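Local coordinates for CBS domain-containing protein (Pyrococcus horikoshii, PDB 2YZQ), which is of unknown function but binds S-adenosylmethionine through its CBS domains, which suggests that it may sense or respond to this ligand, at residues P71-N76 / A83-E88; A159-D164 / G262-L267; G167-I172 / P256-E261. One frame throughout, in Å; residues are numbered along the deposited sequence.

From the N terminus, contact 1 closes a short loop: strand 72-74 leads into helix 79-89, which folds back on it. The chain then leaves for the other side of the molecule's centre, where contacts 2 and 3 lie about 31 and 33 Å from contact 1, centre to centre. There, strands 159-163 and 169-174 belong to one sheet and strands 254-259 and 263-269 to another. Contact 2 joins the first and last of these strands; contact 3 joins strands 169-174 and 254-259, the middle two in chain order, and is nested inside the loop closed by contact 2. Together they tie sheet to sheet across more than eighty residues, beside the bound S-adenosylmethionine.

Contact 1. Residues P71-N76 / A83-E88; sequences PVVKEN and AKLMLE
Leu85 is the one residue of the helical segment that meets strand 72-74, and it does so at two levels of its side chain. Low down, its CB lies 3.9 Å from CB of Pro71, just ahead of the strand. At the far end, methyl CD1 comes to 3.4 Å from CG1 of Val73, tighter than a usual carbon contact, the two side chains lying alongside one another and pointing opposite ways. The same methyl lies 3.4 Å from the carbonyl O of Val72. With CD1 anti to CA (chi2 172°), the branch runs out beneath the strand's outer edge, away from strand 93-97. This is the first strand-to-helix step of a beta-alpha-beta unit, strand 72-74, helix 79-89 and strand 93-97, within a CBS domain. No hydrogen bond links the two segments; what passes between them is apolar contact. Behind the first shell, Pro71 and Val73 are placed by backbone hydrogen bonds to Val95 and, for Val73, also to Val97, in the parallel neighbour strand. Both side chains also rest on Val94, as does Met86 from the helix, while Val3 of helix 3-6 touches Val73.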
loop_
_atom_site.group_PDB
_atom_site.type_symbol
_atom_site.label_atom_id
_atom_site.label_comp_id
_atom_site.label_asym_id
_atom_site.label_seq_id
_atom_site.Cartn_x
_atom_site.Cartn_y
_atom_site.Cartn_z
ATOM N N PRO A 71 -6.193 14.440 0.934
ATOM C CA PRO A 71 -7.531 14.043 1.380
ATOM C C PRO A 71 -7.712 14.206 2.888
ATOM O O PRO A 71 -6.831 13.841 3.670
ATOM C CB PRO A 71 -7.624 12.586 0.929
ATOM C CG PRO A 71 -6.207 12.121 1.009
ATOM C CD PRO A 71 -5.448 13.281 0.414
ATOM N N VAL A 72 -8.850 14.764 3.284
ATOM C CA VAL A 72 -9.147 14.978 4.697
ATOM C C VAL A 72 -10.558 14.530 5.049
ATOM O O VAL A 72 -11.475 14.609 4.227
ATOM C CB VAL A 72 -9.001 16.469 5.089
ATOM C CG1 VAL A 72 -7.583 16.940 4.830
ATOM C CG2 VAL A 72 -9.995 17.310 4.309
ATOM N N VAL A 73 -10.726 14.053 6.278
ATOM C CA VAL A 73 -12.025 13.607 6.763
ATOM C C VAL A 73 -12.109 13.955 8.241
ATOM O O VAL A 73 -11.132 14.418 8.830
ATOM C CB VAL A 73 -12.200 12.075 6.630
ATOM C CG1 VAL A 73 -12.122 11.662 5.169
ATOM C CG2 VAL A 73 -11.129 11.355 7.446
ATOM N N LYS A 74 -13.283 13.742 8.823
ATOM C CA LYS A 74 -13.500 13.981 10.244
ATOM C C LYS A 74 -13.566 12.602 10.894
ATOM O O LYS A 74 -13.902 11.622 10.227
ATOM C CB LYS A 74 -14.799 14.754 10.466
ATOM C CG LYS A 74 -14.728 16.195 9.979
ATOM C CD LYS A 74 -15.988 16.969 10.318
ATOM C CE LYS A 74 -15.838 18.436 9.945
ATOM N NZ LYS A 74 -15.474 18.606 8.510
ATOM N N GLU A 75 -13.252 12.515 12.185
ATOM C CA GLU A 75 -13.248 11.216 12.854
ATOM C C GLU A 75 -14.582 10.482 12.861
ATOM O O GLU A 75 -14.608 9.259 12.963
ATOM C CB GLU A 75 -12.724 11.338 14.296
ATOM C CG GLU A 75 -13.676 11.996 15.285
ATOM C CD GLU A 75 -13.265 11.760 16.730
ATOM O OE1 GLU A 75 -13.866 12.382 17.634
ATOM O OE2 GLU A 75 -12.349 10.947 16.967
ATOM N N ASN A 76 -15.689 11.208 12.738
ATOM C CA ASN A 76 -16.987 10.548 12.749
ATOM C C ASN A 76 -17.491 10.178 11.360
ATOM O O ASN A 76 -18.623 9.716 11.202
ATOM C CB ASN A 76 -18.015 11.405 13.494
ATOM C CG ASN A 76 -17.721 11.491 14.983
ATOM O OD1 ASN A 76 -17.553 10.472 15.654
ATOM N ND2 ASN A 76 -17.658 12.711 15.507
ATOM N N ALA A 83 -12.217 5.824 2.289
ATOM C CA ALA A 83 -11.755 4.935 1.229
ATOM C C ALA A 83 -11.978 5.585 -0.137
ATOM O O ALA A 83 -11.112 5.519 -1.011
ATOM C CB ALA A 83 -12.489 3.597 1.304
ATOM N N LYS A 84 -13.138 6.213 -0.311
ATOM C CA LYS A 84 -13.469 6.880 -1.568
ATOM C C LYS A 84 -12.465 7.981 -1.891
ATOM O O LYS A 84 -12.072 8.158 -3.042
ATOM C CB LYS A 84 -14.877 7.478 -1.500
ATOM C CG LYS A 84 -15.999 6.457 -1.607
ATOM C CD LYS A 84 -17.368 7.116 -1.471
ATOM C CE LYS A 84 -17.574 8.210 -2.510
ATOM N NZ LYS A 84 -17.475 7.694 -3.905
ATOM N N LEU A 85 -12.051 8.726 -0.873
ATOM C CA LEU A 85 -11.086 9.797 -1.077
ATOM C C LEU A 85 -9.721 9.233 -1.451
ATOM O O LEU A 85 -9.036 9.773 -2.318
ATOM C CB LEU A 85 -10.970 10.659 0.184
ATOM C CG LEU A 85 -12.144 11.609 0.443
ATOM C CD1 LEU A 85 -12.005 12.254 1.814
ATOM C CD2 LEU A 85 -12.181 12.668 -0.644
ATOM N N MET A 86 -9.327 8.145 -0.803
ATOM C CA MET A 86 -8.039 7.530 -1.101
ATOM C C MET A 86 -8.006 7.074 -2.556
ATOM O O MET A 86 -7.003 7.248 -3.244
ATOM C CB MET A 86 -7.793 6.334 -0.187
ATOM C CG MET A 86 -7.638 6.707 1.276
ATOM S SD MET A 86 -7.380 5.236 2.283
ATOM C CE MET A 86 -7.032 5.970 3.887
ATOM N N LEU A 87 -9.111 6.490 -3.010
ATOM C CA LEU A 87 -9.213 6.005 -4.382
ATOM C C LEU A 87 -9.269 7.163 -5.374
ATOM O O LEU A 87 -8.742 7.068 -6.482
ATOM C CB LEU A 87 -10.459 5.131 -4.541
ATOM C CG LEU A 87 -10.436 3.793 -3.796
ATOM C CD1 LEU A 87 -11.826 3.168 -3.798
ATOM C CD2 LEU A 87 -9.419 2.871 -4.450
ATOM N N GLU A 88 -9.904 8.255 -4.966
ATOM C CA GLU A 88 -10.035 9.433 -5.818
ATOM C C GLU A 88 -8.708 10.144 -6.074
ATOM O O GLU A 88 -8.431 10.571 -7.195
ATOM C CB GLU A 88 -11.031 10.417 -5.196
ATOM C CG GLU A 88 -11.096 11.768 -5.894
ATOM C CD GLU A 88 -12.109 12.702 -5.264
ATOM O OE1 GLU A 88 -12.064 12.883 -4.029
ATOM O OE2 GLU A 88 -12.949 13.260 -6.003
#

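Contact 2. Residues A159-D164 / G262-L267; sequences ALPVVD and GDLIGL
Two CBS domains meet here sheet against sheet, in the manner of the tandem CBS pairs known as Bateman modules, and Pro161 and Leu264 stand at the interface. Methyl CD2 of Leu264 lies 4.0 Å from CB of Pro161. The leucine reaches across because its CG is anti to the backbone N (chi1 -172°), which sends the branch out from its own strand toward the proline. Further round the ring, Pro161 CG meets CD1 of Leu267 more loosely, at 4.4 Å, so that one proline touches two leucines through different ring carbons. In a regular strand, residues three apart would turn to opposite faces. Here a classic beta bulge sets Ile265 and Gly266 opposite the single residue Val257, and the extra residue brings Leu264 and Leu267 round to the same face. The backbones stay well apart, with 8.7 Å between CA of Pro161 and CA of Leu264, and no hydrogen bond crosses; side chains fill the space between. The Leu267 end of the contact approaches the ligand site, its side chain being about 6 Å from the S-adenosylmethionine and about 4 Å from that of Gln254, nearest atoms in each case. Strand 159-163 runs between strands 139-140 and 169-174, and Leu169 of the latter packs on Pro161; strand 263-269 pairs with strand 254-259, whose Pro256 touches Leu264.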
loop_
_atom_site.group_PDB
_atom_site.type_symbol
_atom_site.label_atom_id
_atom_site.label_comp_id
_atom_site.label_asym_id
_atom_site.label_seq_id
_atom_site.Cartn_x
_atom_site.Cartn_y
_atom_site.Cartn_z
ATOM N N ALA A 159 5.232 -4.059 -5.485
ATOM C CA ALA A 159 6.053 -5.214 -5.831
ATOM C C ALA A 159 5.790 -5.762 -7.220
ATOM O O ALA A 159 4.702 -5.595 -7.774
ATOM C CB ALA A 159 5.845 -6.322 -4.810
ATOM N N LEU A 160 6.802 -6.428 -7.764
ATOM C CA LEU A 160 6.710 -7.054 -9.072
ATOM C C LEU A 160 6.747 -8.570 -8.944
ATOM O O LEU A 160 7.721 -9.125 -8.434
ATOM C CB LEU A 160 7.893 -6.660 -9.960
ATOM C CG LEU A 160 8.082 -5.224 -10.431
ATOM C CD1 LEU A 160 9.452 -5.066 -11.081
ATOM C CD2 LEU A 160 6.978 -4.885 -11.418
ATOM N N PRO A 161 5.680 -9.260 -9.368
ATOM C CA PRO A 161 5.726 -10.720 -9.276
ATOM C C PRO A 161 6.809 -11.102 -10.291
ATOM O O PRO A 161 6.936 -10.449 -11.330
ATOM C CB PRO A 161 4.338 -11.144 -9.761
ATOM C CG PRO A 161 3.467 -9.996 -9.341
ATOM C CD PRO A 161 4.318 -8.791 -9.690
ATOM N N VAL A 162 7.588 -12.136 -9.999
ATOM C CA VAL A 162 8.650 -12.562 -10.908
ATOM C C VAL A 162 8.281 -13.895 -11.549
ATOM O O VAL A 162 7.779 -14.791 -10.878
ATOM C CB VAL A 162 9.991 -12.719 -10.152
ATOM C CG1 VAL A 162 11.089 -13.101 -11.119
ATOM C CG2 VAL A 162 10.341 -11.422 -9.436
ATOM N N VAL A 163 8.536 -14.020 -12.846
ATOM C CA VAL A 163 8.205 -15.250 -13.558
ATOM C C VAL A 163 9.415 -15.874 -14.235
ATOM O O VAL A 163 10.431 -15.211 -14.444
ATOM C CB VAL A 163 7.123 -14.984 -14.635
ATOM C CG1 VAL A 163 5.857 -14.453 -13.975
ATOM C CG2 VAL A 163 7.644 -13.986 -15.664
ATOM N N ASP A 164 9.316 -17.161 -14.556
ATOM C CA ASP A 164 10.412 -17.818 -15.249
ATOM C C ASP A 164 10.257 -17.581 -16.750
ATOM O O ASP A 164 9.372 -16.838 -17.185
ATOM C CB ASP A 164 10.474 -19.321 -14.923
ATOM C CG ASP A 164 9.226 -20.085 -15.337
ATOM O OD1 ASP A 164 8.435 -19.592 -16.165
ATOM O OD2 ASP A 164 9.051 -21.219 -14.833
ATOM N N GLY A 262 0.957 -22.005 -9.904
ATOM C CA GLY A 262 1.676 -20.756 -10.098
ATOM C C GLY A 262 1.273 -20.030 -11.367
ATOM O O GLY A 262 2.096 -19.367 -12.002
ATOM N N ASP A 263 0.000 -20.153 -11.730
ATOM C CA ASP A 263 -0.534 -19.515 -12.934
ATOM C C ASP A 263 -1.076 -18.147 -12.544
ATOM O O ASP A 263 -2.178 -18.032 -12.012
ATOM C CB ASP A 263 -1.650 -20.379 -13.521
ATOM C CG ASP A 263 -2.199 -19.833 -14.829
ATOM O OD1 ASP A 263 -1.815 -18.720 -15.240
ATOM O OD2 ASP A 263 -3.032 -20.529 -15.449
ATOM N N LEU A 264 -0.282 -17.119 -12.816
ATOM C CA LEU A 264 -0.626 -15.743 -12.474
ATOM C C LEU A 264 -1.763 -15.178 -13.321
ATOM O O LEU A 264 -1.675 -15.142 -14.549
ATOM C CB LEU A 264 0.615 -14.864 -12.624
ATOM C CG LEU A 264 0.545 -13.421 -12.131
ATOM C CD1 LEU A 264 0.274 -13.414 -10.630
ATOM C CD2 LEU A 264 1.860 -12.711 -12.440
ATOM N N ILE A 265 -2.815 -14.711 -12.654
ATOM C CA ILE A 265 -3.967 -14.147 -13.352
ATOM C C ILE A 265 -4.358 -12.769 -12.831
ATOM O O ILE A 265 -5.299 -12.153 -13.331
ATOM C CB ILE A 265 -5.194 -15.084 -13.255
ATOM C CG1 ILE A 265 -5.626 -15.256 -11.793
ATOM C CG2 ILE A 265 -4.856 -16.433 -13.880
ATOM C CD1 ILE A 265 -6.865 -16.130 -11.612
ATOM N N GLY A 266 -3.630 -12.278 -11.835
ATOM C CA GLY A 266 -3.947 -10.971 -11.289
ATOM C C GLY A 266 -3.139 -10.624 -10.057
ATOM O O GLY A 266 -2.181 -11.313 -9.712
ATOM N N LEU A 267 -3.542 -9.553 -9.382
ATOM C CA LEU A 267 -2.847 -9.106 -8.187
ATOM C C LEU A 267 -3.846 -8.416 -7.274
ATOM O O LEU A 267 -4.646 -7.605 -7.736
ATOM C CB LEU A 267 -1.745 -8.109 -8.572
ATOM C CG LEU A 267 -0.864 -7.551 -7.448
ATOM C CD1 LEU A 267 0.061 -8.653 -6.945
ATOM C CD2 LEU A 267 -0.052 -6.368 -7.958
#

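Contact 3. Residues G167-I172 / P256-E261; sequences GNLVGI and PVIRGE. With SAM (S-adenosylmethionine), chain B.
Ile172 lies against one face of the adenine of S-adenosylmethionine, with Pro256 beside it at the N6 end. From CB the side chain forks. One branch, methyl CG2, lies over the face of the base, 3.6 Å from ligand C4. The other runs through CG1, anti to the backbone N (chi1 -173°), to CD1, which meets Pro256 CG at 3.9 Å and, over the base again, ligand N6 and N7, N7 at 3.6 Å. Pro256 completes the corner, its CD lying 3.4 Å from N6. A valine in place of Ile172 would lack CD1 and is likely to leave a gap between the proline ring and the N6 side of the adenine. Farther from the ligand, CD2 of Leu169 sits 4.0 Å from CG2 of Ile258 and close to CB of Pro256, the leucine roughly perpendicular to both side chains. A bulge setting Val170 and Gly171 opposite the single residue Val162 puts Leu169 and Ile172 on one face. The strands run nearly antiparallel (167°), axes 10.6 Å apart, the spacing of facing sheets. This contact thus probably offers the base shape and apolar surface, while hydrogen bonds to the ligand come from Thr228, Asp177 and Gln254 O, among others.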
loop_
_atom_site.group_PDB
_atom_site.type_symbol
_atom_site.label_atom_id
_atom_site.label_comp_id
_atom_site.label_asym_id
_atom_site.label_seq_id
_atom_site.Cartn_x
_atom_site.Cartn_y
_atom_site.Cartn_z
ATOM N N GLY A 167 6.732 -18.008 -18.099
ATOM C CA GLY A 167 5.630 -17.247 -17.539
ATOM C C GLY A 167 5.095 -17.734 -16.208
ATOM O O GLY A 167 4.140 -17.163 -15.690
ATOM N N ASN A 168 5.699 -18.784 -15.657
ATOM C CA ASN A 168 5.267 -19.322 -14.366
ATOM C C ASN A 168 5.759 -18.431 -13.225
ATOM O O ASN A 168 6.872 -17.912 -13.274
ATOM C CB ASN A 168 5.832 -20.731 -14.153
ATOM C CG ASN A 168 5.437 -21.695 -15.255
ATOM O OD1 ASN A 168 4.253 -21.948 -15.480
ATOM N ND2 ASN A 168 6.430 -22.238 -15.949
ATOM N N LEU A 169 4.938 -18.276 -12.191
ATOM C CA LEU A 169 5.305 -17.461 -11.034
ATOM C C LEU A 169 6.396 -18.163 -10.218
ATOM O O LEU A 169 6.205 -19.297 -9.767
ATOM C CB LEU A 169 4.074 -17.222 -10.150
ATOM C CG LEU A 169 4.296 -16.378 -8.892
ATOM C CD1 LEU A 169 4.613 -14.941 -9.290
ATOM C CD2 LEU A 169 3.047 -16.418 -8.017
ATOM N N VAL A 170 7.534 -17.497 -10.026
ATOM C CA VAL A 170 8.628 -18.096 -9.254
ATOM C C VAL A 170 9.155 -17.217 -8.125
ATOM O O VAL A 170 9.981 -17.659 -7.328
ATOM C CB VAL A 170 9.837 -18.478 -10.151
ATOM C CG1 VAL A 170 9.413 -19.507 -11.187
ATOM C CG2 VAL A 170 10.425 -17.240 -10.811
ATOM N N GLY A 171 8.687 -15.977 -8.051
ATOM C CA GLY A 171 9.154 -15.102 -6.994
ATOM C C GLY A 171 8.447 -13.766 -7.001
ATOM O O GLY A 171 7.462 -13.570 -7.712
ATOM N N ILE A 172 8.952 -12.848 -6.191
ATOM C CA ILE A 172 8.370 -11.520 -6.110
ATOM C C ILE A 172 9.464 -10.606 -5.580
ATOM O O ILE A 172 10.343 -11.053 -4.847
ATOM C CB ILE A 172 7.117 -11.544 -5.192
ATOM C CG1 ILE A 172 6.399 -10.194 -5.241
ATOM C CG2 ILE A 172 7.507 -11.948 -3.770
ATOM C CD1 ILE A 172 4.935 -10.284 -4.853
ATOM N N PRO A 256 -0.047 -11.920 -5.227
ATOM C CA PRO A 256 -0.366 -12.284 -6.608
ATOM C C PRO A 256 -1.608 -13.181 -6.557
ATOM O O PRO A 256 -1.775 -13.963 -5.621
ATOM C CB PRO A 256 0.864 -13.065 -7.044
ATOM C CG PRO A 256 1.974 -12.366 -6.321
ATOM C CD PRO A 256 1.384 -12.137 -4.939
ATOM N N VAL A 257 -2.489 -13.053 -7.542
ATOM C CA VAL A 257 -3.687 -13.882 -7.600
ATOM C C VAL A 257 -3.382 -14.966 -8.619
ATOM O O VAL A 257 -2.962 -14.663 -9.732
ATOM C CB VAL A 257 -4.909 -13.067 -8.071
ATOM C CG1 VAL A 257 -6.137 -13.984 -8.206
ATOM C CG2 VAL A 257 -5.180 -11.945 -7.073
ATOM N N ILE A 258 -3.578 -16.223 -8.236
ATOM C CA ILE A 258 -3.281 -17.331 -9.135
ATOM C C ILE A 258 -4.361 -18.393 -9.227
ATOM O O ILE A 258 -5.359 -18.376 -8.502
ATOM C CB ILE A 258 -2.003 -18.078 -8.700
ATOM C CG1 ILE A 258 -2.266 -18.821 -7.383
ATOM C CG2 ILE A 258 -0.851 -17.095 -8.534
ATOM C CD1 ILE A 258 -1.199 -19.832 -7.001
ATOM N N ARG A 259 -4.118 -19.326 -10.142
ATOM C CA ARG A 259 -4.959 -20.491 -10.355
ATOM C C ARG A 259 -3.896 -21.587 -10.416
ATOM O O ARG A 259 -2.720 -21.290 -10.641
ATOM C CB ARG A 259 -5.714 -20.406 -11.686
ATOM C CG ARG A 259 -4.839 -20.593 -12.914
ATOM C CD ARG A 259 -5.659 -20.711 -14.190
ATOM N NE ARG A 259 -6.291 -19.451 -14.566
ATOM C CZ ARG A 259 -6.976 -19.266 -15.689
ATOM N NH1 ARG A 259 -7.121 -20.261 -16.554
ATOM N NH2 ARG A 259 -7.517 -18.084 -15.950
ATOM N N GLY A 260 -4.282 -22.839 -10.204
ATOM C CA GLY A 260 -3.300 -23.908 -10.242
ATOM C C GLY A 260 -2.228 -23.727 -9.183
ATOM O O GLY A 260 -2.525 -23.329 -8.058
ATOM N N GLU A 261 -0.975 -24.004 -9.534
ATOM C CA GLU A 261 0.123 -23.869 -8.580
ATOM C C GLU A 261 0.891 -22.557 -8.697
ATOM O O GLU A 261 1.417 -22.053 -7.707
ATOM C CB GLU A 261 1.096 -25.044 -8.725
ATOM C CG GLU A 261 0.509 -26.379 -8.297
ATOM C CD GLU A 261 1.500 -27.520 -8.404
ATOM O OE1 GLU A 261 1.144 -28.651 -8.014
ATOM O OE2 GLU A 261 2.633 -27.287 -8.877
HETATM N N SAM B . 6.689 -1.455 2.156
HETATM C CA SAM B . 7.186 -2.354 3.209
HETATM C C SAM B . 8.478 -1.804 3.787
HETATM O O SAM B . 8.913 -2.244 4.839
HETATM O OXT SAM B . 9.085 -0.923 3.205
HETATM C CB SAM B . 7.419 -3.747 2.608
HETATM C CG SAM B . 7.463 -4.794 3.723
HETATM S SD SAM B . 7.451 -6.467 3.011
HETATM C CE SAM B . 7.784 -7.423 4.530
HETATM C "C5'" SAM B . 8.975 -6.583 2.046
HETATM C "C4'" SAM B . 9.276 -8.055 1.757
HETATM O "O4'" SAM B . 8.045 -8.758 1.461
HETATM C "C3'" SAM B . 10.198 -8.218 0.541
HETATM O "O3'" SAM B . 11.193 -9.215 0.827
HETATM C "C2'" SAM B . 9.232 -8.664 -0.565
HETATM O "O2'" SAM B . 9.906 -9.394 -1.596
HETATM C "C1'" SAM B . 8.239 -9.506 0.250
HETATM N N9 SAM B . 6.949 -9.690 -0.418
HETATM C C8 SAM B . 6.131 -8.741 -0.986
HETATM N N7 SAM B . 5.009 -9.298 -1.360
HETATM C C5 SAM B . 5.101 -10.642 -1.171
HETATM C C6 SAM B . 4.282 -11.772 -1.450
HETATM N N6 SAM B . 3.064 -11.627 -2.083
HETATM N N1 SAM B . 4.715 -12.998 -1.089
HETATM C C2 SAM B . 5.913 -13.186 -0.526
HETATM N N3 SAM B . 6.699 -12.157 -0.217
HETATM C C4 SAM B . 6.347 -10.890 -0.547
#